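Local coordinates for protein RNA-dependent RNA polymerase (Dera Ghazi Khan orthonairovirus, PDB 6DX2) that acts through this N-terminal OTU domain as a cysteine protease and deubiquitinase, within an L protein that is probably an RNA-directed RNA polymerase, at residues Q75-A79 with V103-I107. Residues are numbered along the deposited sequence; the frame is centred on the assembly and turned at random.
Sequences QCVQA and VEAEI
E106 reaches from helix 102-112 to helix 77-82 and brings its carboxylate up to the backbone N of Q78. Q78 N donates to E106 OE1 at 2.9 Å, almost straight at 173°, and the oxygen receives it on its syn lone pair. V77 N lies 3.2 Å from the same OE1, while OE2 faces the V77 side chain, 3.7 Å from CB. With CG anti to the backbone N (chi1 171°) and the chain extended beyond it, the E106 side chain reaches across to the 75-79 segment. The Q78 N-H and a water donating to OE1 would probably favour the charged carboxylate. The aliphatic part of Q78 passes over this group at about a right angle, CG 3.5 Å from OE1.

That water extends the grip: it donates to E106 OE1 (2.6 Å) and to V103 O, and accepts from A79 N, so the next amide is also tied to helix 102-112. A79 CB meets V103 CG1 at 3.6 Å, V103 CG2 touches Q78 CB, and C76 SG rests on I107 CG1 at 3.7 Å. C76 sits at the centre of an inverse gamma turn just before V77.

K110, one turn beyond E106, hydrogen-bonds through NZ to Q75 O and adds a further polar link. Within the OTU domain the contact thus joins helix 77-82 to helix 102-112. I65 and F68 of helix 58-71 pack on I107, Y89 of helix 86-93 touches V103 and I107, and Y133 of strand 127-133 meets A105 and E106, linking helix 102-112 to the mixed sheet.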
loop_
_atom_site.group_PDB
_atom_site.type_symbol
_atom_site.label_atom_id
_atom_site.label_comp_id
_atom_site.label_asym_id
_atom_site.label_seq_id
_atom_site.Cartn_x
_atom_site.Cartn_y
_atom_site.Cartn_z
ATOM N N GLN A 75 -5.335 -2.406 16.490
ATOM C CA GLN A 75 -4.531 -1.540 15.643
ATOM C C GLN A 75 -4.955 -1.566 14.170
ATOM O O GLN A 75 -4.408 -0.813 13.364
ATOM C CB GLN A 75 -3.064 -1.954 15.727
ATOM C CG GLN A 75 -2.601 -2.178 17.173
ATOM C CD GLN A 75 -2.904 -0.993 18.079
ATOM O OE1 GLN A 75 -3.663 -1.105 19.064
ATOM N NE2 GLN A 75 -2.311 0.157 17.752
ATOM N N CYS A 76 -5.901 -2.419 13.795
ATOM C CA CYS A 76 -6.366 -2.495 12.408
ATOM C C CYS A 76 -7.526 -1.518 12.215
ATOM O O CYS A 76 -8.695 -1.911 12.096
ATOM C CB CYS A 76 -6.796 -3.924 12.096
ATOM S SG CYS A 76 -5.401 -5.116 12.236
ATOM N N VAL A 77 -7.190 -0.224 12.277
ATOM C CA VAL A 77 -8.236 0.799 12.429
ATOM C C VAL A 77 -9.203 0.745 11.251
ATOM O O VAL A 77 -10.436 0.733 11.432
ATOM C CB VAL A 77 -7.608 2.202 12.556
ATOM C CG1 VAL A 77 -8.669 3.311 12.538
ATOM C CG2 VAL A 77 -6.761 2.292 13.808
ATOM N N GLN A 78 -8.657 0.711 10.023
ATOM C CA GLN A 78 -9.535 0.771 8.868
ATOM C C GLN A 78 -10.297 -0.529 8.703
ATOM O O GLN A 78 -11.481 -0.515 8.353
ATOM C CB GLN A 78 -8.743 1.108 7.603
ATOM C CG GLN A 78 -8.118 2.511 7.576
ATOM C CD GLN A 78 -9.134 3.650 7.720
ATOM O OE1 GLN A 78 -9.323 4.214 8.812
ATOM N NE2 GLN A 78 -9.788 3.995 6.618
ATOM N N ALA A 79 -9.644 -1.665 8.983
ATOM C CA ALA A 79 -10.331 -2.945 8.898
ATOM C C ALA A 79 -11.550 -2.991 9.813
ATOM O O ALA A 79 -12.594 -3.526 9.426
ATOM C CB ALA A 79 -9.378 -4.081 9.251
ATOM N N VAL A 103 -6.813 -0.683 3.770
ATOM C CA VAL A 103 -6.937 -1.540 4.958
ATOM C C VAL A 103 -5.697 -2.408 5.113
ATOM O O VAL A 103 -5.111 -2.498 6.201
ATOM C CB VAL A 103 -8.197 -2.417 4.855
ATOM C CG1 VAL A 103 -8.157 -3.477 5.939
ATOM C CG2 VAL A 103 -9.438 -1.561 5.018
ATOM N N GLU A 104 -5.263 -3.026 3.998
ATOM C CA GLU A 104 -4.079 -3.863 3.983
ATOM C C GLU A 104 -2.789 -3.047 4.028
ATOM O O GLU A 104 -1.802 -3.518 4.589
ATOM C CB GLU A 104 -4.082 -4.740 2.716
ATOM C CG GLU A 104 -5.159 -5.812 2.836
ATOM C CD GLU A 104 -6.546 -5.257 2.724
ATOM O OE1 GLU A 104 -6.784 -4.297 1.928
ATOM O OE2 GLU A 104 -7.397 -5.750 3.500
ATOM N N ALA A 105 -2.765 -1.862 3.430
ATOM C CA ALA A 105 -1.562 -1.041 3.542
ATOM C C ALA A 105 -1.310 -0.664 4.996
ATOM O O ALA A 105 -0.177 -0.743 5.500
ATOM C CB ALA A 105 -1.734 0.217 2.691
ATOM N N GLU A 106 -2.365 -0.287 5.701
ATOM C CA GLU A 106 -2.209 0.065 7.112
ATOM C C GLU A 106 -1.679 -1.127 7.902
ATOM O O GLU A 106 -0.711 -1.000 8.660
ATOM C CB GLU A 106 -3.538 0.544 7.670
ATOM C CG GLU A 106 -3.527 0.721 9.203
ATOM C CD GLU A 106 -4.791 1.384 9.667
ATOM O OE1 GLU A 106 -5.805 0.699 9.559
ATOM O OE2 GLU A 106 -4.759 2.546 10.169
ATOM N N ILE A 107 -2.269 -2.305 7.689
ATOM C CA ILE A 107 -1.858 -3.493 8.456
ATOM C C ILE A 107 -0.437 -3.905 8.096
ATOM O O ILE A 107 0.405 -4.166 8.976
ATOM C CB ILE A 107 -2.837 -4.655 8.241
ATOM C CG1 ILE A 107 -4.194 -4.346 8.863
ATOM C CG2 ILE A 107 -2.302 -5.917 8.905
ATOM C CD1 ILE A 107 -5.345 -5.428 8.516
HETATM O O HOH W 1 -6.667 -1.673 8.938
#